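Local coordinates for protein AncCDT-1 (Synthetic construct, PDB 5T0W) that binds amino acids, here arginine, as a reconstructed ancestral solute-binding protein of the periplasmic type and a precursor of cyclohexadienyl dehydratase, at residues 90-94 / 95-99; 178-182 / 183-187. All coordinates share one frame; numbering follows the deposited sequence.

Contact 1 of 2, residues 90-94 / 95-99; sequences MTITP and ERKKK. With ARG (arginine), chain E.
Thr93 and Arg96 approach to 5.2 Å between their CA atoms where the extended chain of 90-93 turns into the short helix that opens at Pro94. Thr93 is the N-cap, and its backbone O takes the first i to i+4 bond, from Lys97 N (2.9 Å). Its side chain supplies the cap as well: Arg96 N donates to Thr93 OG1 over 3.2 Å. With chi1 at 70°, OG1 lies between the backbone N and the carbonyl carbon, the position that turns it toward the first turn of the helix.

From that turn Arg96 runs back, extended from CG to NE, along the loop that precedes it. Its NH1 is shared between two acceptors: Thr91 O at 2.9 Å, which lies 3° out of the guanidinium plane, and OXT of the bound arginine at 3.0 Å. NH2 reaches the other carboxylate oxygen of the ligand, O, at 2.9 Å, so the two groups pair through two separate N-H...O bonds. The bond to Thr91 O should help fix the rotation of the guanidinium. Met90 CE lies 3.5 Å from Arg96 CD, a nonpolar contact beside the aliphatic part of the arginine, while Ile92 CG2 meets the CD of Lys97.

Thr91 adds its N-H, given to ligand OXT at 2.8 Å and 169°, and its OG1, which accepts from the ligand N. A capped helix start returning an arginine to the α-carboxylate is consistent with the amino acid site of family 3 solute-binding proteins.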
loop_
_atom_site.group_PDB
_atom_site.type_symbol
_atom_site.label_atom_id
_atom_site.label_comp_id
_atom_site.label_asym_id
_atom_site.label_seq_id
_atom_site.Cartn_x
_atom_site.Cartn_y
_atom_site.Cartn_z
ATOM N N MET A 90 -0.244 0.281 3.664
ATOM C CA MET A 90 -1.457 -0.241 4.227
ATOM C C MET A 90 -2.415 0.818 4.774
ATOM O O MET A 90 -2.110 1.557 5.689
ATOM C CB MET A 90 -1.121 -1.220 5.308
ATOM C CG MET A 90 -2.331 -1.947 5.808
ATOM S SD MET A 90 -1.882 -3.377 6.734
ATOM C CE MET A 90 -3.496 -3.891 7.269
ATOM N N THR A 91 -3.587 0.888 4.170
ATOM C CA THR A 91 -4.656 1.752 4.623
ATOM C C THR A 91 -5.189 1.259 5.981
ATOM O O THR A 91 -5.346 0.079 6.197
ATOM C CB THR A 91 -5.795 1.737 3.593
ATOM O OG1 THR A 91 -5.311 2.213 2.337
ATOM C CG2 THR A 91 -6.933 2.596 4.041
ATOM N N ILE A 92 -5.449 2.210 6.889
ATOM C CA ILE A 92 -6.083 1.936 8.190
ATOM C C ILE A 92 -7.582 1.851 7.968
ATOM O O ILE A 92 -8.170 2.781 7.492
ATOM C CB ILE A 92 -5.786 3.042 9.238
ATOM C CG1 ILE A 92 -4.265 3.144 9.472
ATOM C CG2 ILE A 92 -6.482 2.749 10.554
ATOM C CD1 ILE A 92 -3.814 4.341 10.256
ATOM N N THR A 93 -8.173 0.712 8.301
ATOM C CA THR A 93 -9.600 0.549 8.194
ATOM C C THR A 93 -10.171 -0.022 9.478
ATOM O O THR A 93 -9.448 -0.670 10.247
ATOM C CB THR A 93 -10.004 -0.371 7.017
ATOM O OG1 THR A 93 -9.625 -1.727 7.290
ATOM C CG2 THR A 93 -9.402 0.111 5.703
ATOM N N PRO A 94 -11.469 0.200 9.718
ATOM C CA PRO A 94 -12.107 -0.351 10.926
ATOM C C PRO A 94 -11.969 -1.866 10.976
ATOM O O PRO A 94 -11.529 -2.427 11.986
ATOM C CB PRO A 94 -13.564 0.046 10.764
ATOM C CG PRO A 94 -13.539 1.236 9.866
ATOM C CD PRO A 94 -12.399 0.996 8.917
ATOM N N GLU A 95 -12.287 -2.521 9.869
ATOM C CA GLU A 95 -12.237 -3.991 9.815
ATOM C C GLU A 95 -10.841 -4.516 10.181
ATOM O O GLU A 95 -10.724 -5.473 10.919
ATOM C CB GLU A 95 -12.677 -4.492 8.424
ATOM C CG GLU A 95 -13.585 -5.725 8.432
ATOM C CD GLU A 95 -13.659 -6.438 7.047
ATOM O OE1 GLU A 95 -13.292 -5.817 6.010
ATOM O OE2 GLU A 95 -14.054 -7.635 7.003
ATOM N N ARG A 96 -9.793 -3.865 9.655
ATOM C CA ARG A 96 -8.401 -4.249 9.940
ATOM C C ARG A 96 -7.944 -3.897 11.356
ATOM O O ARG A 96 -7.166 -4.644 11.951
ATOM C CB ARG A 96 -7.445 -3.591 8.968
ATOM C CG ARG A 96 -7.532 -4.137 7.571
ATOM C CD ARG A 96 -6.864 -3.201 6.558
ATOM N NE ARG A 96 -6.811 -3.820 5.246
ATOM C CZ ARG A 96 -6.267 -3.254 4.193
ATOM N NH1 ARG A 96 -5.722 -2.053 4.276
ATOM N NH2 ARG A 96 -6.284 -3.892 3.047
ATOM N N LYS A 97 -8.433 -2.778 11.891
ATOM C CA LYS A 97 -8.190 -2.371 13.312
ATOM C C LYS A 97 -8.608 -3.456 14.325
ATOM O O LYS A 97 -7.985 -3.595 15.381
ATOM C CB LYS A 97 -8.876 -1.020 13.650
ATOM C CG LYS A 97 -8.072 0.205 13.244
ATOM C CD LYS A 97 -8.933 1.464 13.181
ATOM C CE LYS A 97 -8.905 2.320 14.453
ATOM N NZ LYS A 97 -7.991 3.511 14.304
ATOM N N LYS A 98 -9.625 -4.236 13.973
ATOM C CA LYS A 98 -10.061 -5.355 14.806
ATOM C C LYS A 98 -9.061 -6.489 14.848
ATOM O O LYS A 98 -9.118 -7.311 15.744
ATOM C CB LYS A 98 -11.397 -5.915 14.306
ATOM C CG LYS A 98 -12.554 -4.932 14.406
ATOM C CD LYS A 98 -13.738 -5.404 13.567
ATOM C CE LYS A 98 -14.831 -4.369 13.475
ATOM N NZ LYS A 98 -15.109 -3.735 14.800
ATOM N N LYS A 99 -8.170 -6.567 13.871
ATOM C CA LYS A 99 -7.219 -7.665 13.805
ATOM C C LYS A 99 -5.802 -7.274 14.236
ATOM O O LYS A 99 -5.053 -8.086 14.803
ATOM C CB LYS A 99 -7.234 -8.261 12.384
ATOM C CG LYS A 99 -8.445 -9.159 12.128
ATOM C CD LYS A 99 -8.511 -9.721 10.718
ATOM C CE LYS A 99 -9.206 -8.761 9.762
ATOM N NZ LYS A 99 -9.422 -9.430 8.436
HETATM N N ARG E . -3.656 0.879 0.339
HETATM C CA ARG E . -4.370 -0.320 -0.121
HETATM C C ARG E . -4.640 -1.166 1.065
HETATM O O ARG E . -5.478 -2.062 0.955
HETATM C CB ARG E . -3.536 -1.100 -1.093
HETATM C CG ARG E . -2.305 -1.656 -0.437
HETATM C CD ARG E . -1.582 -2.648 -1.345
HETATM N NE ARG E . -0.171 -2.691 -0.997
HETATM C CZ ARG E . 0.695 -3.540 -1.525
HETATM N NH1 ARG E . 1.986 -3.494 -1.170
HETATM N NH2 ARG E . 0.278 -4.427 -2.418
HETATM O OXT ARG E . -4.011 -0.972 2.123
#

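Contact 2 of 2, residues 178-182 / 183-187; sequences MVTDS and PVAAY. With ARG (arginine), chain E.
Asp181 O is gripped by two backbone N-H groups of the following helix: Ala185 N at 3.0 Å with a nearly straight 168° angle, and Val184 N at 2.9 Å through a weak bond bent to 125°. The straight bond is the first regular i to i+4 link after the strand ends, and Ala186 N to Ser182 O, 2.9 Å, repeats it one residue on. The change of direction is sharp, since the short axes of strand 178-181 and helix 183-187 make an angle of 117°.

Asp181 stands at the N-cap position, yet its side chain makes no capping bond. Its carboxylate is directed to the ligand instead: CG lies anti to the carbonyl carbon and beside the backbone N, and OD2 accepts from the α-amino N of the bound arginine at 2.5 Å. The other oxygen, OD1, is held by Gln111, which should restrain rotation of the carboxylate. A negative carboxylate here would be expected to stabilise a charged ligand ammonium.

Thr180, the last residue before Asp181, presents both branches to the helix. Its CG2 packs 3.6 Å from Ala185 CB, while OG1 faces Val184 CG1 at 3.7 Å, the two side chains crossing at about a right angle.

Ser182 OG bonds Gly110 O, tying the helix start to strand 107-115, the antiparallel neighbour of strand 177-181. Ala185 rests on Thr112 and Leu114 of that same strand, Thr180 touches Asn163 of helix 163-171, and Asp181 meets Thr143 at the start of helix 143-151.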
loop_
_atom_site.group_PDB
_atom_site.type_symbol
_atom_site.label_atom_id
_atom_site.label_comp_id
_atom_site.label_asym_id
_atom_site.label_seq_id
_atom_site.Cartn_x
_atom_site.Cartn_y
_atom_site.Cartn_z
ATOM N N MET A 178 -8.680 -0.191 -14.122
ATOM C CA MET A 178 -8.225 -0.689 -12.851
ATOM C C MET A 178 -8.322 0.423 -11.806
ATOM O O MET A 178 -8.221 1.592 -12.113
ATOM C CB MET A 178 -6.814 -1.262 -12.906
ATOM C CG MET A 178 -5.684 -0.285 -12.750
ATOM S SD MET A 178 -4.025 -1.074 -12.756
ATOM C CE MET A 178 -3.966 -1.831 -11.155
ATOM N N VAL A 179 -8.562 0.026 -10.563
ATOM C CA VAL A 179 -8.612 0.951 -9.474
ATOM C C VAL A 179 -7.427 0.626 -8.592
ATOM O O VAL A 179 -7.095 -0.533 -8.391
ATOM C CB VAL A 179 -9.927 0.844 -8.680
ATOM C CG1 VAL A 179 -10.013 1.977 -7.665
ATOM C CG2 VAL A 179 -11.152 0.871 -9.593
ATOM N N THR A 180 -6.800 1.657 -8.053
ATOM C CA THR A 180 -5.659 1.494 -7.187
ATOM C C THR A 180 -5.470 2.781 -6.367
ATOM O O THR A 180 -6.147 3.789 -6.619
ATOM C CB THR A 180 -4.425 1.145 -8.025
ATOM O OG1 THR A 180 -3.398 0.647 -7.178
ATOM C CG2 THR A 180 -3.871 2.363 -8.752
ATOM N N ASP A 181 -4.549 2.783 -5.405
ATOM C CA ASP A 181 -4.259 3.983 -4.629
ATOM C C ASP A 181 -3.782 5.095 -5.540
ATOM O O ASP A 181 -2.987 4.847 -6.457
ATOM C CB ASP A 181 -3.212 3.702 -3.542
ATOM C CG ASP A 181 -3.761 2.864 -2.370
ATOM O OD1 ASP A 181 -4.969 2.620 -2.297
ATOM O OD2 ASP A 181 -2.978 2.518 -1.470
ATOM N N SER A 182 -4.191 6.337 -5.249
ATOM C CA SER A 182 -3.805 7.475 -6.108
ATOM C C SER A 182 -2.320 7.523 -6.436
ATOM O O SER A 182 -1.957 7.718 -7.598
ATOM C CB SER A 182 -4.144 8.848 -5.516
ATOM O OG SER A 182 -5.232 8.874 -4.620
ATOM N N PRO A 183 -1.446 7.389 -5.439
ATOM C CA PRO A 183 -0.017 7.537 -5.757
ATOM C C PRO A 183 0.519 6.415 -6.633
ATOM O O PRO A 183 1.478 6.602 -7.366
ATOM C CB PRO A 183 0.662 7.543 -4.383
ATOM C CG PRO A 183 -0.434 7.758 -3.395
ATOM C CD PRO A 183 -1.662 7.146 -4.013
ATOM N N VAL A 184 -0.116 5.248 -6.560
ATOM C CA VAL A 184 0.284 4.131 -7.431
ATOM C C VAL A 184 -0.199 4.381 -8.853
ATOM O O VAL A 184 0.538 4.179 -9.805
ATOM C CB VAL A 184 -0.258 2.790 -6.925
ATOM C CG1 VAL A 184 0.072 1.676 -7.887
ATOM C CG2 VAL A 184 0.310 2.499 -5.552
ATOM N N ALA A 185 -1.436 4.855 -8.975
ATOM C CA ALA A 185 -2.029 5.184 -10.264
ATOM C C ALA A 185 -1.205 6.222 -10.990
ATOM O O ALA A 185 -0.962 6.111 -12.202
ATOM C CB ALA A 185 -3.444 5.708 -10.057
ATOM N N ALA A 186 -0.768 7.239 -10.250
ATOM C CA ALA A 186 0.044 8.275 -10.830
ATOM C C ALA A 186 1.347 7.690 -11.338
ATOM O O ALA A 186 1.767 7.956 -12.472
ATOM C CB ALA A 186 0.303 9.373 -9.809
ATOM N N TYR A 187 1.987 6.893 -10.499
ATOM C CA TYR A 187 3.262 6.267 -10.867
ATOM C C TYR A 187 3.126 5.401 -12.135
ATOM O O TYR A 187 3.927 5.533 -13.036
ATOM C CB TYR A 187 3.839 5.501 -9.668
ATOM C CG TYR A 187 5.258 4.980 -9.859
ATOM C CD1 TYR A 187 5.510 3.842 -10.634
ATOM C CD2 TYR A 187 6.373 5.650 -9.243
ATOM C CE1 TYR A 187 6.816 3.383 -10.802
ATOM C CE2 TYR A 187 7.681 5.189 -9.393
ATOM C CZ TYR A 187 7.899 4.045 -10.164
ATOM O OH TYR A 187 9.173 3.562 -10.352
HETATM N N ARG E . -3.656 0.879 0.339
HETATM C CA ARG E . -4.370 -0.320 -0.121
HETATM C C ARG E . -4.640 -1.166 1.065
HETATM O O ARG E . -5.478 -2.062 0.955
HETATM C CB ARG E . -3.536 -1.100 -1.093
HETATM C CG ARG E . -2.305 -1.656 -0.437
HETATM C CD ARG E . -1.582 -2.648 -1.345
HETATM N NE ARG E . -0.171 -2.691 -0.997
HETATM C CZ ARG E . 0.695 -3.540 -1.525
HETATM N NH1 ARG E . 1.986 -3.494 -1.170
HETATM N NH2 ARG E . 0.278 -4.427 -2.418
HETATM O OXT ARG E . -4.011 -0.972 2.123
#

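Contact 1 closes before contact 2 opens, and their centres lie 20 Å apart, yet their nearest atoms come within about 4 Å without touching. The ligand bridges them: 90-94/95-99 holds its carboxylate, and its α-amino N, bonded to Thr91 OG1 in contact 1, also bonds Asp181 in contact 2. Contact 1 follows strand 85-86 of the parallel sheet but is also backbone-bonded to strand 207-213 of the mixed sheet; strand 177-181, carrying residues 178-181 of contact 2, lies in that mixed sheet too, both strands pairing with 107-115. Thr143 touches side chains of both contacts, and its N binds the ligand. The bound amino acid is thus gripped from two sides, consistent with the two-lobed cleft of periplasmic binding proteins.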